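Local atomic coordinates of 4-hydroxy-tetrahydrodipicolinate synthase (Thermotoga maritima, PDB entry 1O5K), a protein that probably catalyses the condensation of pyruvate with aspartate beta-semialdehyde to 4-hydroxy-tetrahydrodipicolinate, a step of lysine biosynthesis. Residues T122-Y127 / A159-A164; R205-L210 / E246-L251; A269-N272 / F276-N279. One frame throughout, in Å; residues are numbered along the deposited sequence.

Contact 1 of 3, residues T122-Y127 / A159-A164; sequences TQEGLY and AARIAA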
ATOM      1  N   THR A 122       0.569  13.846  15.741  1.00 23.66           N
ATOM      2  CA  THR A 122       0.524  14.737  14.612  1.00 22.25           C
ATOM      3  C   THR A 122       1.938  15.295  14.346  1.00 24.27           C
ATOM      4  O   THR A 122       2.832  15.180  15.190  1.00 22.35           O
ATOM      5  CB  THR A 122      -0.447  15.838  14.867  1.00 20.47           C
ATOM      6  OG1 THR A 122      -0.001  16.661  15.941  1.00 21.38           O
ATOM      7  CG2 THR A 122      -1.878  15.280  15.251  1.00 20.78           C
ATOM      8  N   GLN A 123       2.119  15.912  13.175  1.00 23.19           N
ATOM      9  CA  GLN A 123       3.400  16.516  12.838  1.00 22.73           C
ATOM     10  C   GLN A 123       3.765  17.601  13.871  1.00 21.90           C
ATOM     11  O   GLN A 123       4.895  17.673  14.337  1.00 21.58           O
ATOM     12  CB  GLN A 123       3.396  17.082  11.413  1.00 21.75           C
ATOM     13  CG  GLN A 123       3.203  15.986  10.370  1.00 20.49           C
ATOM     14  CD  GLN A 123       4.306  14.987  10.354  1.00 28.75           C
ATOM     15  OE1 GLN A 123       5.446  15.353  10.097  1.00 24.92           O
ATOM     16  NE2 GLN A 123       3.994  13.720  10.623  1.00 26.57           N
ATOM     17  N   GLU A 124       2.792  18.420  14.243  1.00 20.58           N
ATOM     18  CA  GLU A 124       3.010  19.395  15.309  1.00 21.50           C
ATOM     19  C   GLU A 124       3.419  18.747  16.648  1.00 22.87           C
ATOM     20  O   GLU A 124       4.264  19.264  17.343  1.00 20.30           O
ATOM     21  CB  GLU A 124       1.772  20.276  15.482  1.00 21.94           C
ATOM     22  CG  GLU A 124       1.868  21.351  16.559  1.00 28.70           C
ATOM     23  CD  GLU A 124       2.933  22.392  16.293  1.00 35.12           C
ATOM     24  OE1 GLU A 124       3.398  22.529  15.137  1.00 29.20           O
ATOM     25  OE2 GLU A 124       3.295  23.121  17.259  1.00 27.67           O
ATOM     26  N   GLY A 125       2.769  17.634  16.985  1.00 24.25           N
ATOM     27  CA  GLY A 125       3.103  16.847  18.163  1.00 22.40           C
ATOM     28  C   GLY A 125       4.540  16.400  18.132  1.00 21.30           C
ATOM     29  O   GLY A 125       5.244  16.468  19.143  1.00 23.95           O
ATOM     30  N   LEU A 126       4.989  15.911  16.970  1.00 22.16           N
ATOM     31  CA  LEU A 126       6.389  15.545  16.836  1.00 19.57           C
ATOM     32  C   LEU A 126       7.329  16.723  17.064  1.00 23.40           C
ATOM     33  O   LEU A 126       8.325  16.614  17.744  1.00 23.54           O
ATOM     34  CB  LEU A 126       6.658  14.962  15.447  1.00 22.69           C
ATOM     35  CG  LEU A 126       5.989  13.638  15.203  1.00 24.50           C
ATOM     36  CD1 LEU A 126       6.111  13.236  13.723  1.00 26.20           C
ATOM     37  CD2 LEU A 126       6.622  12.526  16.109  1.00 26.42           C
ATOM     38  N   TYR A 127       7.023  17.853  16.467  1.00 22.11           N
ATOM     39  CA  TYR A 127       7.805  19.048  16.708  1.00 22.14           C
ATOM     40  C   TYR A 127       7.851  19.370  18.192  1.00 21.80           C
ATOM     41  O   TYR A 127       8.946  19.603  18.734  1.00 22.17           O
ATOM     42  CB  TYR A 127       7.216  20.204  15.925  1.00 22.68           C
ATOM     43  CG  TYR A 127       7.924  21.497  16.138  1.00 23.94           C
ATOM     44  CD1 TYR A 127       9.141  21.750  15.527  1.00 23.05           C
ATOM     45  CD2 TYR A 127       7.376  22.468  16.919  1.00 23.71           C
ATOM     46  CE1 TYR A 127       9.790  22.996  15.709  1.00 26.03           C
ATOM     47  CE2 TYR A 127       8.019  23.707  17.135  1.00 24.13           C
ATOM     48  CZ  TYR A 127       9.235  23.955  16.521  1.00 25.08           C
ATOM     49  OH  TYR A 127       9.845  25.209  16.700  1.00 26.05           O
ATOM     50  N   ALA A 159      10.938  17.575   9.551  1.00 26.82           N
ATOM     51  CA  ALA A 159      12.365  17.451   9.899  1.00 22.52           C
ATOM     52  C   ALA A 159      13.138  18.748   9.679  1.00 23.09           C
ATOM     53  O   ALA A 159      14.011  19.075  10.466  1.00 24.99           O
ATOM     54  CB  ALA A 159      13.046  16.323   9.099  1.00 25.74           C
ATOM     55  N   ALA A 160      12.818  19.478   8.617  1.00 22.27           N
ATOM     56  CA  ALA A 160      13.516  20.731   8.300  1.00 22.52           C
ATOM     57  C   ALA A 160      13.178  21.758   9.348  1.00 22.66           C
ATOM     58  O   ALA A 160      13.986  22.636   9.673  1.00 22.71           O
ATOM     59  CB  ALA A 160      13.108  21.273   6.921  1.00 23.63           C
ATOM     60  N   ARG A 161      11.947  21.721   9.842  1.00 25.28           N
ATOM     61  CA  ARG A 161      11.535  22.724  10.850  1.00 23.18           C
ATOM     62  C   ARG A 161      12.308  22.478  12.168  1.00 23.27           C
ATOM     63  O   ARG A 161      12.825  23.391  12.834  1.00 23.01           O
ATOM     64  CB  ARG A 161      10.044  22.556  11.056  1.00 27.14           C
ATOM     65  CG  ARG A 161       9.452  23.521  11.933  1.00 34.63           C
ATOM     66  CD  ARG A 161       7.962  23.289  12.077  1.00 37.43           C
ATOM     67  NE  ARG A 161       7.465  24.328  12.945  1.00 31.29           N
ATOM     68  CZ  ARG A 161       6.401  24.232  13.710  1.00 33.86           C
ATOM     69  NH1 ARG A 161       5.649  23.138  13.677  1.00 30.73           N
ATOM     70  NH2 ARG A 161       6.072  25.267  14.475  1.00 36.53           N
ATOM     71  N   ILE A 162      12.401  21.210  12.520  1.00 19.58           N
ATOM     72  CA  ILE A 162      13.240  20.769  13.648  1.00 22.80           C
ATOM     73  C   ILE A 162      14.717  21.167  13.509  1.00 24.13           C
ATOM     74  O   ILE A 162      15.298  21.735  14.437  1.00 25.37           O
ATOM     75  CB  ILE A 162      13.082  19.233  13.838  1.00 22.45           C
ATOM     76  CG1 ILE A 162      11.679  18.920  14.403  1.00 24.22           C
ATOM     77  CG2 ILE A 162      14.189  18.651  14.748  1.00 24.71           C
ATOM     78  CD1 ILE A 162      11.315  17.485  14.271  1.00 29.10           C
ATOM     79  N   ALA A 163      15.321  20.860  12.354  1.00 22.73           N
ATOM     80  CA  ALA A 163      16.659  21.373  11.988  1.00 23.06           C
ATOM     81  C   ALA A 163      16.805  22.875  12.171  1.00 24.66           C
ATOM     82  O   ALA A 163      17.767  23.349  12.776  1.00 23.56           O
ATOM     83  CB  ALA A 163      16.980  20.999  10.546  1.00 23.81           C
ATOM     84  N   ALA A 164      15.864  23.637  11.619  1.00 21.50           N
ATOM     85  CA  ALA A 164      15.931  25.077  11.672  1.00 23.28           C
ATOM     86  C   ALA A 164      15.881  25.574  13.085  1.00 26.08           C
ATOM     87  O   ALA A 164      16.565  26.536  13.426  1.00 26.98           O
ATOM     88  CB  ALA A 164      14.781  25.698  10.897  1.00 26.18           C
TER
HETATM   89  O   HOH W   1       4.073  25.314  16.307  1.00 35.95           O
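Two neighbouring outer helices of the TIM barrel, 123-134 and 156-165, are joined where R161 lies flat on Y127 and reaches E124. Strand 141-144 and the short helix 147-150 lie between them in sequence, and the two run nearly parallel, 25° between the local axes. R161 crosses the gap with an extended side chain, CG anti to the backbone N (chi1 -176°), which lays its guanidinium over one face of the tyrosine. The two planes differ by 5°, and R161 CZ stands 3.7 Å from the ring centroid of Y127, a cation-pi stack over its middle. Beyond it, R161 NH1 donates to E124 OE1 at 2.8 Å in a salt bridge, the carboxylate oxygen lying almost in the guanidinium plane and being met on its syn side. A leucine in place of R161 would probably strip the Y127 face of its charged cover and leave the E124 carboxylate without its cationic mate. The tyrosine is also fixed at its far end, where OH hydrogen-bonds D165, while I162 CG1 touches Y127 CD1 at the ring edge, 4.0 Å away. Water 1 closes a second route between the charges, donating to E124 OE2 and accepting from R161 NH2 at 2.7 Å.

Contact 2 of 3, residues R205-L210 / E246-L251; sequences RTFYLL and EVHRKL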
ATOM      1  N   ARG A 205      19.664   1.226   1.685  1.00 23.26           N
ATOM      2  CA  ARG A 205      19.462   2.603   1.108  1.00 22.31           C
ATOM      3  C   ARG A 205      20.702   3.503   1.265  1.00 23.18           C
ATOM      4  O   ARG A 205      20.713   4.613   0.762  1.00 25.88           O
ATOM      5  CB  ARG A 205      18.280   3.292   1.769  1.00 24.84           C
ATOM      6  CG  ARG A 205      16.938   2.580   1.522  1.00 26.95           C
ATOM      7  CD  ARG A 205      16.442   2.730   0.134  1.00 24.80           C
ATOM      8  NE  ARG A 205      15.140   2.141  -0.131  1.00 22.88           N
ATOM      9  CZ  ARG A 205      14.917   0.861  -0.404  1.00 25.52           C
ATOM     10  NH1 ARG A 205      15.911  -0.055  -0.386  1.00 28.23           N
ATOM     11  NH2 ARG A 205      13.685   0.494  -0.717  1.00 26.96           N
ATOM     12  N   THR A 206      21.753   3.016   1.929  1.00 23.42           N
ATOM     13  CA  THR A 206      22.950   3.853   2.219  1.00 21.60           C
ATOM     14  C   THR A 206      23.541   4.469   0.952  1.00 22.82           C
ATOM     15  O   THR A 206      23.786   5.679   0.890  1.00 22.37           O
ATOM     16  CB  THR A 206      24.012   3.045   2.924  1.00 25.45           C
ATOM     17  OG1 THR A 206      23.463   2.474   4.113  1.00 26.12           O
ATOM     18  CG2 THR A 206      25.176   3.973   3.347  1.00 25.43           C
ATOM     19  N   PHE A 207      23.813   3.640  -0.051  1.00 21.03           N
ATOM     20  CA  PHE A 207      24.363   4.111  -1.307  1.00 21.93           C
ATOM     21  C   PHE A 207      23.556   5.287  -1.892  1.00 21.14           C
ATOM     22  O   PHE A 207      24.093   6.343  -2.220  1.00 21.72           O
ATOM     23  CB  PHE A 207      24.496   2.974  -2.342  1.00 24.06           C
ATOM     24  CG  PHE A 207      24.973   3.440  -3.680  1.00 21.51           C
ATOM     25  CD1 PHE A 207      26.269   3.904  -3.843  1.00 21.49           C
ATOM     26  CD2 PHE A 207      24.091   3.487  -4.791  1.00 24.92           C
ATOM     27  CE1 PHE A 207      26.727   4.356  -5.059  1.00 26.01           C
ATOM     28  CE2 PHE A 207      24.538   3.995  -6.013  1.00 21.58           C
ATOM     29  CZ  PHE A 207      25.850   4.430  -6.132  1.00 23.70           C
ATOM     30  N   TYR A 208      22.255   5.104  -1.964  1.00 22.05           N
ATOM     31  CA  TYR A 208      21.402   6.096  -2.575  1.00 22.04           C
ATOM     32  C   TYR A 208      21.264   7.340  -1.678  1.00 20.08           C
ATOM     33  O   TYR A 208      21.187   8.455  -2.191  1.00 22.02           O
ATOM     34  CB  TYR A 208      20.066   5.503  -3.007  1.00 22.72           C
ATOM     35  CG  TYR A 208      20.232   4.516  -4.112  1.00 22.31           C
ATOM     36  CD1 TYR A 208      20.581   4.920  -5.392  1.00 23.72           C
ATOM     37  CD2 TYR A 208      20.142   3.126  -3.852  1.00 22.03           C
ATOM     38  CE1 TYR A 208      20.818   4.005  -6.392  1.00 26.23           C
ATOM     39  CE2 TYR A 208      20.367   2.197  -4.884  1.00 23.23           C
ATOM     40  CZ  TYR A 208      20.705   2.629  -6.119  1.00 25.84           C
ATOM     41  OH  TYR A 208      20.942   1.721  -7.144  1.00 28.10           O
ATOM     42  N   LEU A 209      21.267   7.144  -0.367  1.00 22.13           N
ATOM     43  CA  LEU A 209      21.290   8.255   0.553  1.00 23.95           C
ATOM     44  C   LEU A 209      22.576   9.044   0.475  1.00 23.66           C
ATOM     45  O   LEU A 209      22.518  10.271   0.517  1.00 22.45           O
ATOM     46  CB  LEU A 209      20.996   7.798   1.976  1.00 24.17           C
ATOM     47  CG  LEU A 209      20.970   8.936   2.968  1.00 24.05           C
ATOM     48  CD1 LEU A 209      19.726   8.678   3.862  1.00 31.93           C
ATOM     49  CD2 LEU A 209      22.288   8.953   3.707  1.00 27.04           C
ATOM     50  N   LEU A 210      23.729   8.376   0.304  1.00 23.56           N
ATOM     51  CA  LEU A 210      24.962   9.110  -0.001  1.00 23.54           C
ATOM     52  C   LEU A 210      24.823   9.950  -1.281  1.00 23.01           C
ATOM     53  O   LEU A 210      25.212  11.117  -1.304  1.00 18.59           O
ATOM     54  CB  LEU A 210      26.169   8.133  -0.089  1.00 22.76           C
ATOM     55  CG  LEU A 210      26.501   7.493   1.290  1.00 23.17           C
ATOM     56  CD1 LEU A 210      27.408   6.343   1.091  1.00 25.12           C
ATOM     57  CD2 LEU A 210      27.151   8.558   2.212  1.00 30.03           C
ATOM     58  N   GLU A 246      29.623  -0.809  -6.214  1.00 24.73           N
ATOM     59  CA  GLU A 246      30.045  -2.218  -6.248  1.00 26.76           C
ATOM     60  C   GLU A 246      30.045  -2.857  -4.848  1.00 25.70           C
ATOM     61  O   GLU A 246      29.676  -4.033  -4.689  1.00 24.90           O
ATOM     62  CB  GLU A 246      31.446  -2.374  -6.834  1.00 26.34           C
ATOM     63  CG  GLU A 246      31.523  -2.200  -8.333  1.00 34.29           C
ATOM     64  N   VAL A 247      30.490  -2.122  -3.836  1.00 23.93           N
ATOM     65  CA  VAL A 247      30.408  -2.650  -2.458  1.00 22.25           C
ATOM     66  C   VAL A 247      28.956  -2.890  -2.090  1.00 24.15           C
ATOM     67  O   VAL A 247      28.586  -3.895  -1.502  1.00 22.92           O
ATOM     68  CB  VAL A 247      31.048  -1.695  -1.406  1.00 23.94           C
ATOM     69  CG1 VAL A 247      30.851  -2.261  -0.014  1.00 25.97           C
ATOM     70  CG2 VAL A 247      32.519  -1.456  -1.710  1.00 25.93           C
ATOM     71  N   HIS A 248      28.115  -1.912  -2.390  1.00 21.53           N
ATOM     72  CA  HIS A 248      26.684  -2.009  -2.153  1.00 22.38           C
ATOM     73  C   HIS A 248      26.099  -3.268  -2.813  1.00 22.29           C
ATOM     74  O   HIS A 248      25.323  -4.042  -2.213  1.00 24.07           O
ATOM     75  CB  HIS A 248      26.021  -0.753  -2.696  1.00 22.49           C
ATOM     76  CG  HIS A 248      24.551  -0.882  -2.962  1.00 21.36           C
ATOM     77  ND1 HIS A 248      23.602  -0.761  -1.961  1.00 22.49           N
ATOM     78  CD2 HIS A 248      23.865  -1.037  -4.120  1.00 27.46           C
ATOM     79  CE1 HIS A 248      22.394  -0.858  -2.506  1.00 27.45           C
ATOM     80  NE2 HIS A 248      22.535  -1.058  -3.807  1.00 29.33           N
ATOM     81  N   ARG A 249      26.467  -3.479  -4.051  1.00 19.76           N
ATOM     82  CA  ARG A 249      25.965  -4.631  -4.792  1.00 21.89           C
ATOM     83  C   ARG A 249      26.456  -5.943  -4.200  1.00 23.82           C
ATOM     84  O   ARG A 249      25.697  -6.897  -4.072  1.00 23.59           O
ATOM     85  CB  ARG A 249      26.335  -4.513  -6.272  1.00 26.12           C
ATOM     86  CG  ARG A 249      25.658  -3.263  -6.973  1.00 28.78           C
ATOM     87  CD  ARG A 249      24.204  -3.476  -7.255  1.00 40.45           C
ATOM     88  NE  ARG A 249      23.421  -2.306  -7.719  1.00 32.39           N
ATOM     89  CZ  ARG A 249      23.550  -1.740  -8.921  1.00 39.72           C
ATOM     90  NH1 ARG A 249      24.505  -2.123  -9.786  1.00 36.51           N
ATOM     91  NH2 ARG A 249      22.745  -0.743  -9.257  1.00 34.73           N
ATOM     92  N   LYS A 250      27.709  -5.990  -3.790  1.00 22.09           N
ATOM     93  CA  LYS A 250      28.262  -7.253  -3.215  1.00 27.02           C
ATOM     94  C   LYS A 250      27.645  -7.627  -1.870  1.00 27.88           C
ATOM     95  O   LYS A 250      27.534  -8.816  -1.533  1.00 25.67           O
ATOM     96  CB  LYS A 250      29.756  -7.150  -3.108  1.00 30.96           C
ATOM     97  CG  LYS A 250      30.449  -7.305  -4.453  1.00 36.72           C
ATOM     98  CD  LYS A 250      31.961  -7.218  -4.300  1.00 47.54           C
ATOM     99  CE  LYS A 250      32.633  -7.178  -5.676  1.00 56.34           C
ATOM    100  NZ  LYS A 250      34.128  -7.154  -5.611  1.00 63.88           N
ATOM    101  N   LEU A 251      27.231  -6.594  -1.124  1.00 24.27           N
ATOM    102  CA  LEU A 251      26.620  -6.717   0.188  1.00 28.25           C
ATOM    103  C   LEU A 251      25.129  -6.975   0.141  1.00 30.39           C
ATOM    104  O   LEU A 251      24.526  -7.376   1.148  1.00 29.57           O
ATOM    105  CB  LEU A 251      26.823  -5.451   1.011  1.00 29.41           C
ATOM    106  CG  LEU A 251      28.204  -5.291   1.580  1.00 33.59           C
ATOM    107  CD1 LEU A 251      28.319  -3.970   2.309  1.00 29.46           C
ATOM    108  CD2 LEU A 251      28.538  -6.457   2.506  1.00 40.21           C
TER
HETATM  109  O   HOH W   2      23.453   0.662   0.237  1.00 14.77           O
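H248 packs against F207 and Y208 in a buried aromatic cluster. F207 meets it with its CB, which lies over one face of the imidazole, 4.1 Å from the ring centroid of H248, in a CH-pi contact. Because F207 has CG anti to its own backbone N (chi1 176°), the phenyl group turns away from the histidine; the two rings, though near parallel, are slid apart and barely overlap. Y208 arrives differently: its ring stands at 85° to the imidazole in an offset edge-to-face pair, with Y208 CE2 4.1 Å from H248 NE2. Within the same helix, F207 CD2 rests over the centre of the Y208 ring, which brings the two aromatic rings together.

Both imidazole nitrogens have polar partners. Water 2 lies 2.6 Å from H248 ND1 and accepts from F207 N at 3.0 Å, so it links the side chain to the first turn of the facing helix. H248 NE2, Y208 OH and R249 NE all converge on OD2 of D183 of a third subunit, whose negative charge probably helps to gather these groups. R249 NH2 turns to the carbonyl oxygen of A212 in that subunit.

The contact thus borders a subunit interface. Helix 206-212, which precedes barrel strand 216-219, here runs antiparallel to helix 241-257 of the C-terminal helical region, with 159° between the local axes. Helix 226-237 packs beside both, touching L210 and V247, and helix 179-192 lies against R205, Y208 and L209.

Contact 3 of 3, residues A269-N272 / F276-N279; sequences AALN and FIEN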
ATOM      1  N   ALA A 269      21.352 -14.382  14.922  1.00 22.15           N
ATOM      2  CA  ALA A 269      21.673 -15.752  14.428  1.00 24.00           C
ATOM      3  C   ALA A 269      23.009 -15.752  13.652  1.00 22.36           C
ATOM      4  O   ALA A 269      23.822 -16.636  13.816  1.00 22.90           O
ATOM      5  CB  ALA A 269      20.525 -16.339  13.612  1.00 25.04           C
ATOM      6  N   ALA A 270      23.232 -14.706  12.865  1.00 22.21           N
ATOM      7  CA  ALA A 270      24.475 -14.476  12.144  1.00 22.41           C
ATOM      8  C   ALA A 270      25.693 -14.325  13.089  1.00 23.93           C
ATOM      9  O   ALA A 270      26.730 -14.984  12.911  1.00 20.93           O
ATOM     10  CB  ALA A 270      24.318 -13.221  11.225  1.00 24.83           C
ATOM     11  N   LEU A 271      25.566 -13.471  14.103  1.00 21.03           N
ATOM     12  CA  LEU A 271      26.637 -13.294  15.106  1.00 21.05           C
ATOM     13  C   LEU A 271      26.935 -14.597  15.837  1.00 24.39           C
ATOM     14  O   LEU A 271      28.119 -14.934  16.135  1.00 22.64           O
ATOM     15  CB  LEU A 271      26.259 -12.178  16.066  1.00 23.69           C
ATOM     16  CG  LEU A 271      26.385 -10.791  15.377  1.00 20.27           C
ATOM     17  CD1 LEU A 271      25.681  -9.773  16.241  1.00 25.61           C
ATOM     18  CD2 LEU A 271      27.804 -10.408  15.202  1.00 26.18           C
ATOM     19  N   ASN A 272      25.899 -15.369  16.094  1.00 24.32           N
ATOM     20  CA  ASN A 272      26.130 -16.682  16.708  1.00 24.54           C
ATOM     21  C   ASN A 272      26.898 -17.659  15.784  1.00 25.66           C
ATOM     22  O   ASN A 272      27.853 -18.379  16.215  1.00 22.34           O
ATOM     23  CB  ASN A 272      24.793 -17.292  17.135  1.00 23.19           C
ATOM     24  CG  ASN A 272      24.936 -18.676  17.721  1.00 25.11           C
ATOM     25  OD1 ASN A 272      24.436 -19.635  17.155  1.00 24.61           O
ATOM     26  ND2 ASN A 272      25.593 -18.789  18.879  1.00 23.36           N
ATOM     27  N   PHE A 276      30.351 -15.065  18.021  1.00 21.00           N
ATOM     28  CA  PHE A 276      30.445 -13.862  18.858  1.00 24.43           C
ATOM     29  C   PHE A 276      29.503 -13.866  20.065  1.00 27.93           C
ATOM     30  O   PHE A 276      29.883 -13.362  21.129  1.00 26.77           O
ATOM     31  CB  PHE A 276      30.151 -12.608  18.058  1.00 26.78           C
ATOM     32  CG  PHE A 276      31.293 -12.084  17.269  1.00 29.74           C
ATOM     33  CD1 PHE A 276      31.317 -12.219  15.891  1.00 27.80           C
ATOM     34  CD2 PHE A 276      32.317 -11.388  17.884  1.00 35.33           C
ATOM     35  CE1 PHE A 276      32.360 -11.708  15.151  1.00 31.08           C
ATOM     36  CE2 PHE A 276      33.373 -10.880  17.136  1.00 36.45           C
ATOM     37  CZ  PHE A 276      33.383 -11.043  15.772  1.00 29.63           C
ATOM     38  N   ILE A 277      28.285 -14.385  19.889  1.00 23.60           N
ATOM     39  CA  ILE A 277      27.235 -14.317  20.921  1.00 24.51           C
ATOM     40  C   ILE A 277      26.454 -15.629  20.926  1.00 24.48           C
ATOM     41  O   ILE A 277      26.582 -16.441  19.990  1.00 21.82           O
ATOM     42  CB  ILE A 277      26.286 -13.138  20.666  1.00 24.22           C
ATOM     43  CG1 ILE A 277      25.395 -13.387  19.436  1.00 25.13           C
ATOM     44  CG2 ILE A 277      27.034 -11.860  20.514  1.00 22.75           C
ATOM     45  CD1 ILE A 277      24.228 -12.340  19.323  1.00 26.87           C
ATOM     46  N   GLU A 278      25.677 -15.835  21.984  1.00 26.33           N
ATOM     47  CA  GLU A 278      24.659 -16.864  22.008  1.00 25.85           C
ATOM     48  C   GLU A 278      23.470 -16.333  21.234  1.00 25.90           C
ATOM     49  O   GLU A 278      23.288 -15.115  21.099  1.00 23.75           O
ATOM     50  CB  GLU A 278      24.185 -17.179  23.419  1.00 26.39           C
ATOM     51  CG  GLU A 278      25.265 -17.523  24.413  1.00 27.83           C
ATOM     52  CD  GLU A 278      25.872 -18.889  24.184  1.00 35.00           C
ATOM     53  OE1 GLU A 278      25.440 -19.635  23.283  1.00 37.85           O
ATOM     54  OE2 GLU A 278      26.830 -19.192  24.905  1.00 50.07           O
ATOM     55  N   ASN A 279      22.706 -17.246  20.649  1.00 22.56           N
ATOM     56  CA  ASN A 279      21.577 -16.883  19.815  1.00 23.57           C
ATOM     57  C   ASN A 279      20.325 -16.766  20.717  1.00 25.87           C
ATOM     58  O   ASN A 279      19.460 -17.633  20.699  1.00 24.24           O
ATOM     59  CB  ASN A 279      21.407 -17.906  18.715  1.00 26.92           C
ATOM     60  CG  ASN A 279      20.336 -17.540  17.721  1.00 26.97           C
ATOM     61  OD1 ASN A 279      19.797 -18.390  17.008  1.00 34.50           O
ATOM     62  ND2 ASN A 279      20.021 -16.320  17.673  1.00 23.35           N
TER
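A chi1 of 177° swings CG of N272 beside its carbonyl carbon, bringing the amide to I277 O, while L271, with chi1 -73°, has CG beside its backbone N, which carries CD2 to F276. These groups fasten the C-terminal end of helix 265-273, in the helical region that follows the TIM barrel, to the chain that leaves it. F276 N donates to L271 O, five residues back, the spacing of the 6→1 bond in a Schellman motif; the bond is 2.9 Å long and the donor is tilted from the carbonyl plane. Side chains close the turn: L271 CD2 touches F276 CD1 at 4.0 Å, and L271 CB lies 3.7 Å from I277 CG1. F276 also meets the ring of Y41, and its carbonyl oxygen accepts from R37, so the departing chain is held to helix 32-44 as well. N279 doubles back toward the helix, its ND2 and OD1 lying against A269 and its CB 3.7 Å from N272 CG. The N272 amide bonds to the departing backbone: ND2 donates to I277 O at 2.8 Å, nearly straight at 174°, on a carbonyl lone pair and in the plane of its own amide.

The three contacts follow one another along the chain without touching. Contact 1 ties two barrel helices, contact 2 joins a barrel helix to the C-terminal helices, and contact 3 secures the end of one of those. Contacts 1 and 3 lie on opposite sides of the chain's centre, their own centres about 38 Å apart. Contact 2 is about 29 Å from contact 1 and about 25 Å from contact 3, between centres. Contact 3 comes nearest the predicted pyruvate site, the L271 side chain being about 7 Å from that of T56. At contact 1, the I162 side chain is about 11 Å from that of Y144, the predicted proton donor/acceptor. Contact 2 lies away from the catalytic residues, beside the third subunit.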